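Local structure of similarities with probable monooxygenase (Photorhabdus luminescens, 4HB9) at residues K26-E31 with T125-K130; S110-K115 with R226-I231; D257-F262 with P296-S301. The protein binds flavin-adenine dinucleotide and is probably a flavin-dependent monooxygenase resembling the aromatic ring hydroxylases. One frame throughout, in Å; residues are numbered along the deposited sequence.

Interaction 1: K26-E31 with T125-K130; sequences KVTIYE and TIQWNK. With FAD (flavin-adenine dinucleotide), chain B.
Ile29 and Ile126 share almost the same first torsion (chi1 -62° and -60°), with CG1 beside the backbone N. The two side chains therefore run side by side and point the same way. Ile29 CD1 lies 4.0 Å from Ile126 CG1. Glu31 differs: its CG is anti to the backbone N (chi1 167°), and the chain then bends at chi2. Glu31 CG passes obliquely by the Trp128 ring, 3.7 Å from CE3. The Ile126 CG2 methyl sits over the centre of that ring. On the other side of the sheet, Gln127 CG touches both Thr28 CG2 at 3.4 Å and Tyr30 CD1 at 3.8 Å. The aliphatic part of Lys130 comes to the edge of the Tyr30 ring.

The backbones form a short parallel ladder, with strand 126-127 at the edge of the five-stranded Rossmann-type sheet. Ile29 donates from N to Thr125 O and accepts at O from Gln127 N at 2.7 Å. Glu31 N donates to Gln127 O. Further along, Lys130 N donates to Glu31 O.

Glu31 lies near the C-terminal end of the second strand, where Rossmann-type FAD proteins commonly carry an acid for the adenosine ribose. FAD O3B donates to Glu31 OE1 at 2.6 Å, and FAD O2B donates to Glu31 OE2 at 2.6 Å. Ala9 N also bonds to OE1, and Asn33 N to OE2, so each carboxylate oxygen has two donors.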
# COMPACT_ATOMS: atom_id res chain seq x y z
N LYS A 26 6.70 -8.48 23.98
CA LYS A 26 7.91 -8.91 23.29
C LYS A 26 7.58 -9.20 21.83
O LYS A 26 6.60 -9.90 21.55
CB LYS A 26 8.46 -10.17 23.95
CG LYS A 26 9.79 -10.64 23.40
CD LYS A 26 10.18 -11.96 24.04
CE LYS A 26 11.66 -12.26 23.85
NZ LYS A 26 12.10 -12.12 22.44
N VAL A 27 8.38 -8.66 20.92
CA VAL A 27 8.06 -8.75 19.50
C VAL A 27 9.33 -8.85 18.68
O VAL A 27 10.34 -8.16 18.97
CB VAL A 27 7.16 -7.55 19.04
CG1 VAL A 27 7.79 -6.23 19.43
CG2 VAL A 27 6.85 -7.61 17.54
N THR A 28 9.28 -9.69 17.67
CA THR A 28 10.32 -9.81 16.68
C THR A 28 9.69 -9.77 15.28
O THR A 28 8.61 -10.33 15.06
CB THR A 28 11.10 -11.14 16.86
OG1 THR A 28 11.60 -11.23 18.19
CG2 THR A 28 12.23 -11.23 15.89
N ILE A 29 10.38 -9.11 14.35
CA ILE A 29 9.98 -9.11 12.96
C ILE A 29 11.00 -9.84 12.14
O ILE A 29 12.19 -9.60 12.27
CB ILE A 29 9.89 -7.67 12.37
CG1 ILE A 29 8.84 -6.83 13.09
CG2 ILE A 29 9.58 -7.75 10.88
CD1 ILE A 29 8.91 -5.36 12.72
N TYR A 30 10.53 -10.70 11.25
CA TYR A 30 11.39 -11.41 10.31
C TYR A 30 11.09 -10.90 8.90
O TYR A 30 9.97 -11.00 8.42
CB TYR A 30 11.19 -12.93 10.41
CG TYR A 30 11.28 -13.41 11.84
CD1 TYR A 30 12.52 -13.73 12.42
CD2 TYR A 30 10.15 -13.48 12.63
CE1 TYR A 30 12.59 -14.14 13.75
CE2 TYR A 30 10.23 -13.89 13.95
CZ TYR A 30 11.44 -14.22 14.49
OH TYR A 30 11.47 -14.62 15.81
N GLU A 31 12.11 -10.34 8.27
CA GLU A 31 11.99 -9.67 6.96
C GLU A 31 12.90 -10.32 5.95
O GLU A 31 14.08 -10.56 6.22
CB GLU A 31 12.33 -8.18 7.11
CG GLU A 31 12.55 -7.44 5.79
CD GLU A 31 11.33 -7.49 4.87
OE1 GLU A 31 10.21 -7.24 5.35
OE2 GLU A 31 11.51 -7.76 3.66
N THR A 125 14.89 -5.13 16.58
CA THR A 125 13.64 -5.89 16.51
C THR A 125 13.53 -6.64 15.18
O THR A 125 12.99 -7.75 15.12
CB THR A 125 12.42 -4.95 16.62
OG1 THR A 125 12.44 -4.30 17.89
CG2 THR A 125 11.08 -5.69 16.47
N ILE A 126 14.00 -6.00 14.10
CA ILE A 126 13.89 -6.57 12.76
C ILE A 126 15.05 -7.49 12.51
O ILE A 126 16.20 -7.08 12.64
CB ILE A 126 13.88 -5.50 11.67
CG1 ILE A 126 12.70 -4.56 11.88
CG2 ILE A 126 13.79 -6.16 10.30
CD1 ILE A 126 12.80 -3.30 11.07
N GLN A 127 14.73 -8.73 12.17
CA GLN A 127 15.72 -9.72 11.77
C GLN A 127 15.69 -9.79 10.25
O GLN A 127 14.73 -10.31 9.65
CB GLN A 127 15.34 -11.08 12.36
CG GLN A 127 14.85 -11.02 13.80
CD GLN A 127 15.83 -10.36 14.74
OE1 GLN A 127 15.44 -9.54 15.62
NE2 GLN A 127 17.10 -10.72 14.61
N TRP A 128 16.74 -9.26 9.65
CA TRP A 128 16.84 -9.13 8.21
C TRP A 128 17.26 -10.46 7.60
O TRP A 128 17.78 -11.31 8.31
CB TRP A 128 17.85 -8.04 7.84
CG TRP A 128 17.53 -6.70 8.45
CD1 TRP A 128 18.07 -6.16 9.57
CD2 TRP A 128 16.58 -5.75 7.96
NE1 TRP A 128 17.52 -4.93 9.82
CE2 TRP A 128 16.61 -4.64 8.83
CE3 TRP A 128 15.70 -5.73 6.87
CZ2 TRP A 128 15.79 -3.51 8.66
CZ3 TRP A 128 14.88 -4.58 6.68
CH2 TRP A 128 14.94 -3.50 7.58
N ASN A 129 17.01 -10.62 6.30
CA ASN A 129 17.40 -11.81 5.54
C ASN A 129 16.78 -13.10 6.05
O ASN A 129 17.40 -14.15 6.06
CB ASN A 129 18.92 -11.94 5.49
CG ASN A 129 19.59 -10.67 5.01
OD1 ASN A 129 19.51 -10.33 3.82
ND2 ASN A 129 20.23 -9.95 5.92
N LYS A 130 15.53 -12.99 6.49
CA LYS A 130 14.79 -14.08 7.05
C LYS A 130 13.54 -14.25 6.20
O LYS A 130 12.55 -13.52 6.38
CB LYS A 130 14.45 -13.77 8.50
CG LYS A 130 15.66 -13.76 9.42
CD LYS A 130 15.93 -15.18 9.90
CE LYS A 130 17.30 -15.38 10.49
NZ LYS A 130 17.31 -16.70 11.20
PA FAD B . 4.16 -4.37 2.53
O1A FAD B . 4.30 -2.94 2.99
O2A FAD B . 4.24 -4.84 1.12
O5B FAD B . 5.17 -5.26 3.40
C5B FAD B . 5.31 -6.66 3.21
C4B FAD B . 6.68 -7.00 3.77
O4B FAD B . 6.78 -8.43 3.89
C3B FAD B . 7.84 -6.51 2.88
O3B FAD B . 8.86 -5.88 3.65
C2B FAD B . 8.32 -7.81 2.25
O2B FAD B . 9.68 -7.83 1.87
C1B FAD B . 8.04 -8.81 3.38
N9A FAD B . 7.93 -10.21 2.98
C8A FAD B . 7.21 -10.73 1.95
N7A FAD B . 7.28 -12.09 1.93
C5A FAD B . 8.07 -12.43 2.98
C6A FAD B . 8.56 -13.72 3.51
N6A FAD B . 8.20 -14.84 2.85
N1A FAD B . 9.37 -13.70 4.59
C2A FAD B . 9.69 -12.54 5.21
N3A FAD B . 9.28 -11.32 4.78
C4A FAD B . 8.47 -11.22 3.68
N1 FAD B . -1.66 2.89 0.10
C2 FAD B . -2.29 3.94 0.67
O2 FAD B . -2.98 3.80 1.74
N3 FAD B . -2.19 5.17 0.13
C4 FAD B . -1.54 5.45 -1.01
O4 FAD B . -1.51 6.62 -1.45
C4X FAD B . -0.87 4.35 -1.71
N5 FAD B . -0.17 4.54 -2.86
C5X FAD B . 0.43 3.49 -3.47
C6 FAD B . 1.13 3.66 -4.66
C7 FAD B . 1.76 2.59 -5.30
C7M FAD B . 2.52 2.78 -6.60
C8 FAD B . 1.67 1.24 -4.71
C8M FAD B . 2.35 0.07 -5.37
C9 FAD B . 0.98 1.06 -3.52
C9A FAD B . 0.35 2.12 -2.87
N10 FAD B . -0.36 1.93 -1.66
C10 FAD B . -0.98 3.02 -1.06
C1' FAD B . -0.52 0.60 -1.04
C2' FAD B . 0.52 0.32 0.05
O2' FAD B . 1.83 0.59 -0.40
C3' FAD B . 0.42 -1.15 0.46
O3' FAD B . -0.96 -1.50 0.58
C4' FAD B . 1.10 -1.38 1.80
O4' FAD B . 2.49 -1.45 1.57
C5' FAD B . 0.65 -2.66 2.47
O5' FAD B . 1.35 -2.76 3.69
P FAD B . 1.79 -4.23 4.18
O1P FAD B . 2.59 -3.98 5.44
O2P FAD B . 0.58 -5.12 4.20
O3P FAD B . 2.73 -4.88 3.05

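Interaction 2: S110-K115 with R226-I231; sequences SRTELK and RAPVNI. With FAD (flavin-adenine dinucleotide), chain B; EDO (1,2-ethanediol), chain L.
The guanidinium of Arg226 turns its edge to two waters, both in its plane, which link it to the Glu113 carboxylate. Arg226 NE donates to water 1 at 2.8 Å, and Arg226 NH2 donates to water 2 at 2.9 Å. The waters bond onward to OE1 and OE2 of Glu113 respectively. The charged groups thus face each other through solvent, without direct contact. The bend of the arginine chain at chi3 (64°) helps to bring its edge round.

Glu113 belongs to a capping box that starts helix 111-119. Glu113 N donates to the N-cap oxygen, Ser110 OG, at 3.0 Å. In return Ser110 OG donates to Glu113 OE1 at 2.6 Å, on the lone pair away from the other oxygen. Ser110 itself packs against the end of strand 218-228. Its CA makes a C-H...O contact with Arg226 O at 3.1 Å.

The residue after the cap turns to the cofactor. Arg111 runs out extended from CG to NE, and its guanidinium meets FAD edge-on. Arg111 NH1 donates to FAD O4' at 2.8 Å in a nearly straight bond. Arg111 NH2 donates to the phosphate oxygen FAD O1A at 2.9 Å. The arginine thus contacts both the ribityl chain and the pyrophosphate. One residue further on, Thr112 slides past Pro228 in the opposite direction, with Thr112 CG2 3.9 Å from Pro228 CG.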
# COMPACT_ATOMS: atom_id res chain seq x y z
N SER A 110 6.68 10.28 0.91
CA SER A 110 7.24 9.26 0.03
C SER A 110 7.20 7.94 0.78
O SER A 110 7.28 7.91 2.01
CB SER A 110 8.68 9.58 -0.39
OG SER A 110 9.55 9.58 0.72
N ARG A 111 7.06 6.85 0.04
CA ARG A 111 7.21 5.52 0.65
C ARG A 111 8.56 5.36 1.31
O ARG A 111 8.65 4.84 2.43
CB ARG A 111 6.96 4.39 -0.34
CG ARG A 111 7.12 3.05 0.37
CD ARG A 111 6.67 1.85 -0.43
NE ARG A 111 6.82 0.64 0.37
CZ ARG A 111 5.81 -0.09 0.88
NH1 ARG A 111 4.55 0.25 0.66
NH2 ARG A 111 6.08 -1.15 1.63
N THR A 112 9.62 5.84 0.66
CA THR A 112 10.97 5.69 1.24
C THR A 112 11.10 6.41 2.60
O THR A 112 11.58 5.82 3.56
CB THR A 112 12.12 6.08 0.29
OG1 THR A 112 13.38 5.89 0.96
CG2 THR A 112 12.02 7.53 -0.16
N GLU A 113 10.62 7.64 2.72
CA GLU A 113 10.67 8.33 4.01
C GLU A 113 9.82 7.65 5.07
O GLU A 113 10.23 7.58 6.22
CB GLU A 113 10.22 9.79 3.90
CG GLU A 113 11.20 10.72 3.16
CD GLU A 113 10.48 12.01 2.74
OE1 GLU A 113 9.51 11.92 1.94
OE2 GLU A 113 10.79 13.08 3.31
N LEU A 114 8.61 7.23 4.70
CA LEU A 114 7.73 6.59 5.63
C LEU A 114 8.38 5.32 6.18
O LEU A 114 8.36 5.10 7.41
CB LEU A 114 6.38 6.27 4.99
CG LEU A 114 5.34 5.60 5.88
CD1 LEU A 114 5.03 6.43 7.10
CD2 LEU A 114 4.09 5.34 5.07
N LYS A 115 9.01 4.54 5.30
CA LYS A 115 9.71 3.31 5.77
C LYS A 115 10.88 3.60 6.70
O LYS A 115 11.08 2.92 7.71
CB LYS A 115 10.18 2.44 4.61
CG LYS A 115 9.06 1.66 3.91
CD LYS A 115 8.23 0.75 4.82
CE LYS A 115 9.04 -0.27 5.63
NZ LYS A 115 9.95 -1.06 4.76
N ARG A 226 4.96 12.74 -3.23
CA ARG A 226 6.32 13.03 -2.84
C ARG A 226 7.13 11.76 -3.04
O ARG A 226 6.71 10.68 -2.63
CB ARG A 226 6.33 13.58 -1.42
CG ARG A 226 5.86 15.03 -1.49
CD ARG A 226 5.96 15.76 -0.22
NE ARG A 226 7.32 15.93 0.27
CZ ARG A 226 8.12 16.95 -0.03
NH1 ARG A 226 7.75 17.87 -0.92
NH2 ARG A 226 9.32 17.03 0.55
N ALA A 227 8.25 11.86 -3.73
CA ALA A 227 9.01 10.68 -4.12
C ALA A 227 10.46 11.03 -4.42
O ALA A 227 10.77 12.17 -4.69
CB ALA A 227 8.36 10.03 -5.34
N PRO A 228 11.34 10.04 -4.38
CA PRO A 228 12.73 10.31 -4.67
C PRO A 228 13.03 10.57 -6.17
O PRO A 228 12.49 9.91 -7.05
CB PRO A 228 13.45 9.08 -4.16
CG PRO A 228 12.43 8.01 -4.04
CD PRO A 228 11.08 8.63 -4.02
N VAL A 229 13.88 11.56 -6.42
CA VAL A 229 14.31 11.91 -7.77
C VAL A 229 15.08 10.72 -8.36
O VAL A 229 14.80 10.31 -9.47
CB VAL A 229 15.20 13.16 -7.77
CG1 VAL A 229 15.82 13.42 -9.15
CG2 VAL A 229 14.40 14.36 -7.32
N ASN A 230 16.00 10.17 -7.58
CA ASN A 230 16.87 9.08 -8.04
C ASN A 230 16.65 7.89 -7.15
O ASN A 230 17.01 7.93 -5.99
CB ASN A 230 18.33 9.53 -8.00
CG ASN A 230 19.29 8.47 -8.55
OD1 ASN A 230 18.91 7.33 -8.81
ND2 ASN A 230 20.56 8.86 -8.74
N ILE A 231 16.06 6.82 -7.68
CA ILE A 231 15.76 5.64 -6.85
C ILE A 231 17.00 4.77 -6.57
O ILE A 231 16.89 3.77 -5.86
CB ILE A 231 14.63 4.79 -7.46
CG1 ILE A 231 15.02 4.22 -8.82
CG2 ILE A 231 13.36 5.62 -7.56
CD1 ILE A 231 14.01 3.23 -9.37
PA FAD B . 4.16 -4.37 2.53
O1A FAD B . 4.30 -2.94 2.99
O2A FAD B . 4.24 -4.84 1.12
O5B FAD B . 5.17 -5.26 3.40
C5B FAD B . 5.31 -6.66 3.21
C4B FAD B . 6.68 -7.00 3.77
O4B FAD B . 6.78 -8.43 3.89
C3B FAD B . 7.84 -6.51 2.88
O3B FAD B . 8.86 -5.88 3.65
C2B FAD B . 8.32 -7.81 2.25
O2B FAD B . 9.68 -7.83 1.87
C1B FAD B . 8.04 -8.81 3.38
N9A FAD B . 7.93 -10.21 2.98
C8A FAD B . 7.21 -10.73 1.95
N7A FAD B . 7.28 -12.09 1.93
C5A FAD B . 8.07 -12.43 2.98
C6A FAD B . 8.56 -13.72 3.51
N6A FAD B . 8.20 -14.84 2.85
N1A FAD B . 9.37 -13.70 4.59
C2A FAD B . 9.69 -12.54 5.21
N3A FAD B . 9.28 -11.32 4.78
C4A FAD B . 8.47 -11.22 3.68
N1 FAD B . -1.66 2.89 0.10
C2 FAD B . -2.29 3.94 0.67
O2 FAD B . -2.98 3.80 1.74
N3 FAD B . -2.19 5.17 0.13
C4 FAD B . -1.54 5.45 -1.01
O4 FAD B . -1.51 6.62 -1.45
C4X FAD B . -0.87 4.35 -1.71
N5 FAD B . -0.17 4.54 -2.86
C5X FAD B . 0.43 3.49 -3.47
C6 FAD B . 1.13 3.66 -4.66
C7 FAD B . 1.76 2.59 -5.30
C7M FAD B . 2.52 2.78 -6.60
C8 FAD B . 1.67 1.24 -4.71
C8M FAD B . 2.35 0.07 -5.37
C9 FAD B . 0.98 1.06 -3.52
C9A FAD B . 0.35 2.12 -2.87
N10 FAD B . -0.36 1.93 -1.66
C10 FAD B . -0.98 3.02 -1.06
C1' FAD B . -0.52 0.60 -1.04
C2' FAD B . 0.52 0.32 0.05
O2' FAD B . 1.83 0.59 -0.40
C3' FAD B . 0.42 -1.15 0.46
O3' FAD B . -0.96 -1.50 0.58
C4' FAD B . 1.10 -1.38 1.80
O4' FAD B . 2.49 -1.45 1.57
C5' FAD B . 0.65 -2.66 2.47
O5' FAD B . 1.35 -2.76 3.69
P FAD B . 1.79 -4.23 4.18
O1P FAD B . 2.59 -3.98 5.44
O2P FAD B . 0.58 -5.12 4.20
O3P FAD B . 2.73 -4.88 3.05
C1 EDO L . 12.59 -3.29 3.63
O1 EDO L . 12.08 -3.70 4.90
C2 EDO L . 12.25 -4.37 2.63
O2 EDO L . 10.83 -4.43 2.41
O HOH W 1 7.52 13.61 1.81
O HOH W 2 10.03 15.37 2.86

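Interaction 3: D257-F262 with P296-S301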
# COMPACT_ATOMS: atom_id res chain seq x y z
N ASP A 257 -2.32 -8.48 -24.40
CA ASP A 257 -2.21 -9.63 -23.50
C ASP A 257 -0.99 -9.54 -22.61
O ASP A 257 -1.05 -9.86 -21.44
CB ASP A 257 -2.11 -10.94 -24.29
CG ASP A 257 -3.39 -11.31 -24.97
OD1 ASP A 257 -4.45 -10.78 -24.57
OD2 ASP A 257 -3.34 -12.13 -25.92
N ASN A 258 0.13 -9.10 -23.19
CA ASN A 258 1.39 -9.06 -22.46
C ASN A 258 1.83 -7.65 -22.11
O ASN A 258 3.02 -7.34 -22.05
CB ASN A 258 2.47 -9.77 -23.29
CG ASN A 258 2.83 -9.03 -24.54
OD1 ASN A 258 1.99 -8.36 -25.16
ND2 ASN A 258 4.09 -9.14 -24.94
N ILE A 259 0.86 -6.79 -21.81
CA ILE A 259 1.15 -5.41 -21.44
C ILE A 259 2.15 -5.34 -20.29
O ILE A 259 3.00 -4.45 -20.25
CB ILE A 259 -0.16 -4.63 -21.13
CG1 ILE A 259 0.10 -3.14 -21.03
CG2 ILE A 259 -0.84 -5.15 -19.88
CD1 ILE A 259 0.56 -2.53 -22.34
N THR A 260 2.11 -6.30 -19.36
CA THR A 260 3.03 -6.25 -18.23
C THR A 260 4.50 -6.45 -18.61
O THR A 260 5.40 -6.09 -17.85
CB THR A 260 2.62 -7.23 -17.10
OG1 THR A 260 2.43 -8.52 -17.66
CG2 THR A 260 1.37 -6.75 -16.44
N ASP A 261 4.76 -6.97 -19.81
CA ASP A 261 6.13 -7.09 -20.31
C ASP A 261 6.56 -5.94 -21.23
O ASP A 261 7.66 -5.99 -21.77
CB ASP A 261 6.30 -8.41 -21.06
CG ASP A 261 6.06 -9.62 -20.18
OD1 ASP A 261 6.33 -9.56 -18.96
OD2 ASP A 261 5.59 -10.64 -20.73
N PHE A 262 5.72 -4.92 -21.42
CA PHE A 262 6.06 -3.83 -22.33
C PHE A 262 7.20 -2.97 -21.75
O PHE A 262 7.24 -2.73 -20.55
CB PHE A 262 4.85 -2.93 -22.59
CG PHE A 262 4.03 -3.32 -23.80
CD1 PHE A 262 3.50 -2.34 -24.61
CD2 PHE A 262 3.76 -4.64 -24.10
CE1 PHE A 262 2.73 -2.65 -25.71
CE2 PHE A 262 3.00 -4.97 -25.21
CZ PHE A 262 2.50 -3.97 -26.03
N PRO A 296 2.71 -1.04 -15.36
CA PRO A 296 1.43 -1.64 -15.71
C PRO A 296 0.98 -2.64 -14.65
O PRO A 296 1.81 -3.38 -14.12
CB PRO A 296 1.75 -2.37 -17.01
CG PRO A 296 3.19 -2.79 -16.84
CD PRO A 296 3.84 -1.81 -15.90
N LEU A 297 -0.32 -2.69 -14.38
CA LEU A 297 -0.87 -3.55 -13.33
C LEU A 297 -2.23 -4.09 -13.73
O LEU A 297 -3.09 -3.32 -14.19
CB LEU A 297 -1.08 -2.77 -12.03
CG LEU A 297 0.09 -2.20 -11.25
CD1 LEU A 297 -0.47 -1.49 -10.03
CD2 LEU A 297 1.04 -3.32 -10.82
N HIS A 298 -2.43 -5.38 -13.54
CA HIS A 298 -3.76 -5.99 -13.72
C HIS A 298 -4.44 -6.03 -12.35
O HIS A 298 -3.84 -6.48 -11.38
CB HIS A 298 -3.64 -7.41 -14.31
CG HIS A 298 -3.08 -7.43 -15.69
ND1 HIS A 298 -3.63 -6.70 -16.72
CD2 HIS A 298 -2.01 -8.09 -16.21
CE1 HIS A 298 -2.92 -6.91 -17.82
NE2 HIS A 298 -1.95 -7.76 -17.54
N LEU A 299 -5.66 -5.52 -12.25
CA LEU A 299 -6.31 -5.44 -10.96
C LEU A 299 -6.93 -6.77 -10.62
O LEU A 299 -7.63 -7.36 -11.45
CB LEU A 299 -7.36 -4.35 -10.89
CG LEU A 299 -6.87 -2.93 -11.21
CD1 LEU A 299 -7.99 -1.96 -10.92
CD2 LEU A 299 -5.62 -2.56 -10.41
N ARG A 300 -6.64 -7.22 -9.41
CA ARG A 300 -7.20 -8.44 -8.87
C ARG A 300 -7.92 -8.09 -7.57
O ARG A 300 -7.63 -7.06 -6.95
CB ARG A 300 -6.11 -9.49 -8.69
CG ARG A 300 -5.55 -9.92 -10.04
CD ARG A 300 -4.43 -10.94 -9.95
NE ARG A 300 -3.82 -11.18 -11.26
CZ ARG A 300 -2.77 -10.53 -11.78
NH1 ARG A 300 -2.16 -9.55 -11.11
NH2 ARG A 300 -2.33 -10.86 -12.99
N SER A 301 -8.92 -8.89 -7.21
CA SER A 301 -9.67 -8.63 -5.99
C SER A 301 -9.97 -9.97 -5.33
O SER A 301 -9.47 -10.99 -5.79
CB SER A 301 -10.95 -7.86 -6.30
OG SER A 301 -11.63 -7.42 -5.14
O HOH W 3 0.24 -8.66 -19.25
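A 3-10 turn at 259-261 docks on strand 295-301, an outermost strand of the mixed seven-stranded sheet. The turn lies in the loop that leads from strand 240-251 into helix 264-274. It meets the strand through Pro296 and His298, mainly by apolar contact.

The His298 ring crosses both turn residues obliquely. Ile259 CG2 is 3.4 Å from His298 CE1. Thr260 CG2 is 3.6 Å from His298 NE2. The two methyls therefore meet the same end of the imidazole. In Ile259, CG1 is anti to the backbone N (chi1 -168°), which turns CG2 to the histidine and CG1 towards the proline. Ile259 CG1 and Pro296 CB make a loose contact at 4.4 Å. Pro296 CG is closer to the turn backbone, 3.7 Å from Thr260 CA. Leu267 of helix 264-274 touches both Ile259 and Pro296, so the helix joins the same packing.

Within the turn, Phe262 N bonds to Ile259 O at 3.0 Å. The CD1 of Ile259 covers one face of the Phe262 ring, towards its rim.

Both imidazole nitrogens have a polar partner, which would fix the ring's rotation. ND1 bonds to Ser184 OG on the neighbouring strand 179-191. Water 3 lies in the ring plane, 2.9 Å from His298 NE2. The same water accepts from Thr260 N at 3.0 Å and donates to Asp257 O at 2.8 Å.

Interactions 1 and 2 both touch FAD but hold different parts of it. Residues 26-31 grip the adenosine ribose, while residues 110-115 reach the ribityl chain and a phosphate. Their centres are about 23 Å apart and their nearest atoms about 6 Å. Helix 111-119 of interaction 2 runs on to strand 126-127 of interaction 1, so the two are joined along the chain. Interaction 3 stands apart from the cofactor, with the Pro296 side chain about 10 Å from FAD. It shares the mixed sheet with interaction 2, about 24 Å away between centres. Interaction 1 belongs to the parallel sheet, about 32 Å from interaction 3 between centres.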